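Local coordinates for SWD1-like protein (Myceliophthora thermophila, PDB 6E29), which probably serves as a WD-repeat subunit of the COMPASS histone H3 methyltransferase complex, this chain being its beta-propeller domain, at residues Tyr81-Cys86 with Tyr112-His117; Trp89-Trp94 with Val105-Pro110. All coordinates share one frame; numbering follows the deposited sequence.

Contact 1 of 2, residues Tyr81-Cys86 with Tyr112-His117; sequences YLLSAC and YGAELH
Leu83 and Ala85 pack against Ala114 and Leu116 in a buried, apolar contact between two neighbouring blades, without a direct hydrogen bond across it. The two strands run nearly antiparallel, at 167°, but their axes come no closer than 6.5 Å, too far for backbone pairing, so the side chains between them do the joining. Leu83 is the hub. With its CG anti to the backbone N (chi1 -172°), it reaches across the gap, and its methyl CD2 rests on the CB of Ala114 at 3.8 Å. Leu116 comes in obliquely from the other strand. Its branch point CG sits over two atoms of the opposing leucine, 3.8 Å from Leu83 CB and 3.9 Å from Leu83 CD2, and its methyl CD2 lies 4.0 Å from Leu83 CD2. Further along, the methyl carbons Ala85 CB and Ala114 CB meet more loosely, at 4.3 Å.

This is the blade-to-blade interface of a seven-bladed WD40 propeller: strand 81-86 is the second strand of one four-stranded blade, and strand 111-117 is the innermost strand of the next. Strand 70-75, innermost in the first blade, spans the seam with side chains, as Ser72 OG and Ser74 OG accept hydrogen bonds from the backbone N of Ala114 and Leu116. A water adds a polar bridge between the strands, donating at 2.8 Å to both Leu83 O and Ala114 O, and so serves two carbonyls that cannot bond each other. At the start of segment 112-117, Tyr112 and Gly113 form a classic beta bulge against strand 123-128, whose Phe124 touches both Leu83 and Ala114.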
loop_
_atom_site.group_PDB
_atom_site.type_symbol
_atom_site.label_atom_id
_atom_site.label_comp_id
_atom_site.label_asym_id
_atom_site.label_seq_id
_atom_site.Cartn_x
_atom_site.Cartn_y
_atom_site.Cartn_z
ATOM N N TYR B 81 10.474 9.369 11.140
ATOM C CA TYR B 81 9.598 8.362 11.717
ATOM C C TYR B 81 9.211 7.322 10.670
ATOM O O TYR B 81 9.131 7.621 9.484
ATOM C CB TYR B 81 8.304 9.004 12.294
ATOM C CG TYR B 81 8.633 10.055 13.366
ATOM C CD1 TYR B 81 8.918 9.666 14.655
ATOM C CD2 TYR B 81 8.640 11.419 13.061
ATOM C CE1 TYR B 81 9.224 10.618 15.648
ATOM C CE2 TYR B 81 8.949 12.393 14.050
ATOM C CZ TYR B 81 9.227 11.973 15.332
ATOM O OH TYR B 81 9.532 12.889 16.308
ATOM N N LEU B 82 9.043 6.082 11.118
ATOM C CA LEU B 82 8.707 4.975 10.226
ATOM C C LEU B 82 7.649 4.135 10.900
ATOM O O LEU B 82 7.835 3.680 12.031
ATOM C CB LEU B 82 9.940 4.116 9.895
ATOM C CG LEU B 82 9.735 2.853 9.029
ATOM C CD1 LEU B 82 9.255 3.249 7.679
ATOM C CD2 LEU B 82 11.062 2.097 8.953
ATOM N N LEU B 83 6.542 3.918 10.203
ATOM C CA LEU B 83 5.444 3.140 10.729
ATOM C C LEU B 83 5.502 1.748 10.103
ATOM O O LEU B 83 5.517 1.614 8.880
ATOM C CB LEU B 83 4.138 3.841 10.387
ATOM C CG LEU B 83 2.903 3.259 11.033
ATOM C CD1 LEU B 83 2.810 3.726 12.467
ATOM C CD2 LEU B 83 1.674 3.718 10.205
ATOM N N SER B 84 5.591 0.726 10.932
ATOM C CA SER B 84 5.650 -0.652 10.451
ATOM C C SER B 84 4.461 -1.459 10.968
ATOM O O SER B 84 3.984 -1.254 12.089
ATOM C CB SER B 84 6.976 -1.332 10.875
ATOM O OG SER B 84 7.180 -1.244 12.309
ATOM N N ALA B 85 4.009 -2.413 10.171
ATOM C CA ALA B 85 2.875 -3.232 10.561
ATOM C C ALA B 85 3.209 -4.689 10.294
ATOM O O ALA B 85 4.021 -4.974 9.420
ATOM C CB ALA B 85 1.625 -2.832 9.767
ATOM N N CYS B 86 2.572 -5.621 11.013
ATOM C CA CYS B 86 2.916 -7.028 10.836
ATOM C C CYS B 86 1.673 -7.900 10.823
ATOM O O CYS B 86 0.576 -7.465 11.163
ATOM C CB CYS B 86 3.881 -7.523 11.932
ATOM S SG CYS B 86 3.185 -7.652 13.580
ATOM N N TYR B 112 -3.259 -5.771 7.176
ATOM C CA TYR B 112 -2.919 -5.743 5.748
ATOM C C TYR B 112 -1.888 -4.644 5.457
ATOM O O TYR B 112 -0.978 -4.813 4.647
ATOM C CB TYR B 112 -4.167 -5.466 4.912
ATOM C CG TYR B 112 -5.170 -6.587 4.708
ATOM C CD1 TYR B 112 -4.804 -7.790 4.082
ATOM C CD2 TYR B 112 -6.528 -6.378 5.029
ATOM C CE1 TYR B 112 -5.746 -8.775 3.831
ATOM C CE2 TYR B 112 -7.469 -7.360 4.799
ATOM C CZ TYR B 112 -7.076 -8.544 4.181
ATOM O OH TYR B 112 -7.994 -9.528 3.953
ATOM N N GLY B 113 -2.060 -3.483 6.067
ATOM C CA GLY B 113 -1.137 -2.396 5.875
ATOM C C GLY B 113 -1.596 -1.185 6.653
ATOM O O GLY B 113 -2.788 -1.009 6.977
ATOM N N ALA B 114 -0.644 -0.355 7.026
ATOM C CA ALA B 114 -0.945 0.880 7.752
ATOM C C ALA B 114 -0.177 2.038 7.120
ATOM O O ALA B 114 0.994 1.888 6.754
ATOM C CB ALA B 114 -0.605 0.771 9.267
ATOM N N GLU B 115 -0.854 3.185 6.963
ATOM C CA GLU B 115 -0.285 4.340 6.278
ATOM C C GLU B 115 -0.306 5.541 7.197
ATOM O O GLU B 115 -1.320 5.797 7.856
ATOM C CB GLU B 115 -1.046 4.716 5.023
ATOM C CG GLU B 115 -0.780 3.776 3.856
ATOM C CD GLU B 115 0.519 4.119 3.155
ATOM O OE1 GLU B 115 0.628 5.259 2.665
ATOM O OE2 GLU B 115 1.441 3.264 3.125
ATOM N N LEU B 116 0.787 6.294 7.208
ATOM C CA LEU B 116 0.831 7.537 8.000
ATOM C C LEU B 116 0.106 8.674 7.287
ATOM O O LEU B 116 0.105 8.780 6.058
ATOM C CB LEU B 116 2.280 7.946 8.267
ATOM C CG LEU B 116 2.990 7.306 9.446
ATOM C CD1 LEU B 116 4.476 7.814 9.480
ATOM C CD2 LEU B 116 2.291 7.623 10.781
ATOM N N HIS B 117 -0.572 9.512 8.071
ATOM C CA HIS B 117 -1.143 10.729 7.507
ATOM C C HIS B 117 -0.023 11.522 6.829
ATOM O O HIS B 117 1.044 11.699 7.433
ATOM C CB HIS B 117 -1.798 11.560 8.619
ATOM C CG HIS B 117 -2.592 12.725 8.120
ATOM N ND1 HIS B 117 -1.994 13.855 7.594
ATOM C CD2 HIS B 117 -3.928 12.964 8.117
ATOM C CE1 HIS B 117 -2.930 14.729 7.267
ATOM N NE2 HIS B 117 -4.114 14.215 7.573
HETATM O O HOH W 1 3.099 0.616 7.989
#

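Contact 2 of 2, residues Trp89-Trp94 with Val105-Pro110; sequences WKVILW and VRFRAP
Trp89 lays one face of its indole on the backbone of the turn at Arg108-Ala109, with Arg108 C 3.6 Å above the ring plane. Pro110 runs alongside, its CD 3.5 Å from Trp89 NE1. With CG anti to the carbonyl carbon (chi1 -48°), the indole swings over this turn. Three nearly straight backbone bonds tie the segments: Phe107 N to Trp89 O at 2.8 Å, then Val91 N to Val105 O at 2.8 Å and Val105 N to Val91 O at 2.7 Å, the last two making Val91 and Val105 an antiparallel hydrogen-bonded pair. On their face of the sheet, Val91 CG2 meets the edge of the Phe107 ring at CE1, 3.6 Å away. On the other face Lys90 and Arg106 lie side by side, NZ and NH1 4.4 Å apart; Arg106 forms a salt bridge with Glu104, which probably eases the like charges, and Lys90 NZ bonds to Gly65 O. Arg145 makes a cation-pi contact with Phe107 and bonds to Arg106 O. The hairpin of strands 90-95 and 100-106 is the outer half of its blade, and Val91, Val105 and Phe107 all lean on Phe124 in strand 123-128 of the next.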
loop_
_atom_site.group_PDB
_atom_site.type_symbol
_atom_site.label_atom_id
_atom_site.label_comp_id
_atom_site.label_asym_id
_atom_site.label_seq_id
_atom_site.Cartn_x
_atom_site.Cartn_y
_atom_site.Cartn_z
ATOM N N TRP B 89 -0.500 -8.612 14.256
ATOM C CA TRP B 89 -1.555 -7.706 14.749
ATOM C C TRP B 89 -1.040 -6.359 15.260
ATOM O O TRP B 89 -1.771 -5.636 15.931
ATOM C CB TRP B 89 -2.403 -8.334 15.877
ATOM C CG TRP B 89 -2.910 -9.725 15.628
ATOM C CD1 TRP B 89 -2.696 -10.502 14.511
ATOM C CD2 TRP B 89 -3.733 -10.509 16.506
ATOM N NE1 TRP B 89 -3.326 -11.718 14.652
ATOM C CE2 TRP B 89 -3.968 -11.748 15.863
ATOM C CE3 TRP B 89 -4.292 -10.286 17.774
ATOM C CZ2 TRP B 89 -4.751 -12.757 16.441
ATOM C CZ3 TRP B 89 -5.076 -11.282 18.341
ATOM C CH2 TRP B 89 -5.298 -12.502 17.674
ATOM N N LYS B 90 0.194 -5.979 14.988
ATOM C CA LYS B 90 0.770 -4.811 15.629
ATOM C C LYS B 90 1.173 -3.753 14.609
ATOM O O LYS B 90 1.546 -4.053 13.464
ATOM C CB LYS B 90 1.995 -5.212 16.464
ATOM C CG LYS B 90 1.716 -6.314 17.469
ATOM C CD LYS B 90 3.016 -6.846 18.135
ATOM C CE LYS B 90 3.704 -5.835 19.036
ATOM N NZ LYS B 90 4.990 -6.382 19.588
ATOM N N VAL B 91 1.081 -2.500 15.040
ATOM C CA VAL B 91 1.601 -1.342 14.314
ATOM C C VAL B 91 2.498 -0.557 15.276
ATOM O O VAL B 91 2.102 -0.293 16.427
ATOM C CB VAL B 91 0.461 -0.447 13.784
ATOM C CG1 VAL B 91 1.011 0.806 13.154
ATOM C CG2 VAL B 91 -0.382 -1.188 12.750
ATOM N N ILE B 92 3.690 -0.174 14.808
ATOM C CA ILE B 92 4.678 0.532 15.636
ATOM C C ILE B 92 5.167 1.763 14.885
ATOM O O ILE B 92 5.441 1.691 13.680
ATOM C CB ILE B 92 5.872 -0.382 15.999
ATOM C CG1 ILE B 92 5.425 -1.540 16.904
ATOM C CG2 ILE B 92 7.031 0.421 16.616
ATOM C CD1 ILE B 92 6.564 -2.553 17.184
ATOM N N LEU B 93 5.294 2.878 15.594
ATOM C CA LEU B 93 5.908 4.089 15.081
ATOM C C LEU B 93 7.288 4.193 15.702
ATOM O O LEU B 93 7.414 4.375 16.927
ATOM C CB LEU B 93 5.129 5.358 15.406
ATOM C CG LEU B 93 5.793 6.529 14.665
ATOM C CD1 LEU B 93 5.678 6.323 13.205
ATOM C CD2 LEU B 93 5.109 7.808 15.029
ATOM N N TRP B 94 8.311 4.036 14.858
ATOM C CA TRP B 94 9.711 4.129 15.244
ATOM C C TRP B 94 10.182 5.572 15.119
ATOM O O TRP B 94 9.844 6.268 14.152
ATOM C CB TRP B 94 10.581 3.230 14.342
ATOM C CG TRP B 94 10.186 1.811 14.385
ATOM C CD1 TRP B 94 9.345 1.163 13.525
ATOM C CD2 TRP B 94 10.580 0.845 15.365
ATOM N NE1 TRP B 94 9.201 -0.156 13.899
ATOM C CE2 TRP B 94 9.954 -0.378 15.026
ATOM C CE3 TRP B 94 11.439 0.883 16.481
ATOM C CZ2 TRP B 94 10.148 -1.551 15.769
ATOM C CZ3 TRP B 94 11.620 -0.280 17.225
ATOM C CH2 TRP B 94 10.975 -1.478 16.870
ATOM N N VAL B 105 0.681 0.220 18.677
ATOM C CA VAL B 105 -0.759 -0.031 18.685
ATOM C C VAL B 105 -1.004 -1.485 18.292
ATOM O O VAL B 105 -0.541 -1.930 17.233
ATOM C CB VAL B 105 -1.503 0.924 17.732
ATOM C CG1 VAL B 105 -3.050 0.703 17.811
ATOM C CG2 VAL B 105 -1.121 2.382 18.021
ATOM N N ARG B 106 -1.714 -2.225 19.154
ATOM C CA ARG B 106 -2.033 -3.632 18.923
ATOM C C ARG B 106 -3.509 -3.808 18.574
ATOM O O ARG B 106 -4.390 -3.323 19.295
ATOM C CB ARG B 106 -1.665 -4.479 20.147
ATOM C CG ARG B 106 -0.234 -4.197 20.604
ATOM C CD ARG B 106 0.141 -5.010 21.840
ATOM N NE ARG B 106 0.488 -4.136 22.967
ATOM C CZ ARG B 106 1.663 -3.531 23.097
ATOM N NH1 ARG B 106 2.583 -3.726 22.177
ATOM N NH2 ARG B 106 1.922 -2.747 24.149
ATOM N N PHE B 107 -3.776 -4.520 17.488
ATOM C CA PHE B 107 -5.141 -4.758 17.036
ATOM C C PHE B 107 -5.548 -6.187 17.389
ATOM O O PHE B 107 -4.843 -6.895 18.102
ATOM C CB PHE B 107 -5.267 -4.479 15.535
ATOM C CG PHE B 107 -5.039 -3.038 15.166
ATOM C CD1 PHE B 107 -3.782 -2.604 14.758
ATOM C CD2 PHE B 107 -6.070 -2.105 15.271
ATOM C CE1 PHE B 107 -3.548 -1.269 14.443
ATOM C CE2 PHE B 107 -5.851 -0.763 14.953
ATOM C CZ PHE B 107 -4.570 -0.347 14.529
ATOM N N ARG B 108 -6.685 -6.641 16.869
ATOM C CA ARG B 108 -7.165 -7.992 17.150
ATOM C C ARG B 108 -7.081 -8.899 15.922
ATOM O O ARG B 108 -7.748 -9.940 15.872
ATOM C CB ARG B 108 -8.596 -7.948 17.690
ATOM C CG ARG B 108 -8.951 -6.693 18.497
ATOM C CD ARG B 108 -10.459 -6.668 18.842
ATOM N NE ARG B 108 -11.294 -6.870 17.643
ATOM C CZ ARG B 108 -12.164 -5.985 17.142
ATOM N NH1 ARG B 108 -12.360 -4.811 17.736
ATOM N NH2 ARG B 108 -12.863 -6.277 16.046
ATOM N N ALA B 109 -6.235 -8.549 14.960
ATOM C CA ALA B 109 -6.233 -9.169 13.645
ATOM C C ALA B 109 -4.961 -8.766 12.919
ATOM O O ALA B 109 -4.383 -7.700 13.200
ATOM C CB ALA B 109 -7.471 -8.751 12.831
ATOM N N PRO B 110 -4.494 -9.590 11.984
ATOM C CA PRO B 110 -3.358 -9.199 11.136
ATOM C C PRO B 110 -3.624 -7.884 10.413
ATOM O O PRO B 110 -4.751 -7.583 10.005
ATOM C CB PRO B 110 -3.244 -10.355 10.130
ATOM C CG PRO B 110 -3.876 -11.547 10.859
ATOM C CD PRO B 110 -4.974 -10.961 11.710
#

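In the fold
Both contacts involve the blade of strands 70-75 to 100-106, and their centres lie about 9 Å apart. Contact 1 is buried nearer the middle of the propeller and joins this blade to the next through apolar side chains and one water. Contact 2, farther out and partly exposed, works mainly within the blade, through backbone pairing, a tryptophan laid on a turn and charged side chains at the surface. They meet where strands 81-86 and 90-95 pair: Leu83 CD1 packs on Val91 CG1 at 3.5 Å, and Ser84 OG probably bonds to Trp94 NE1. Ser84 OG also bonds to His66 NE2, consistent with the His-Ser/Thr-Trp hydrogen-bond network of WD40 repeats.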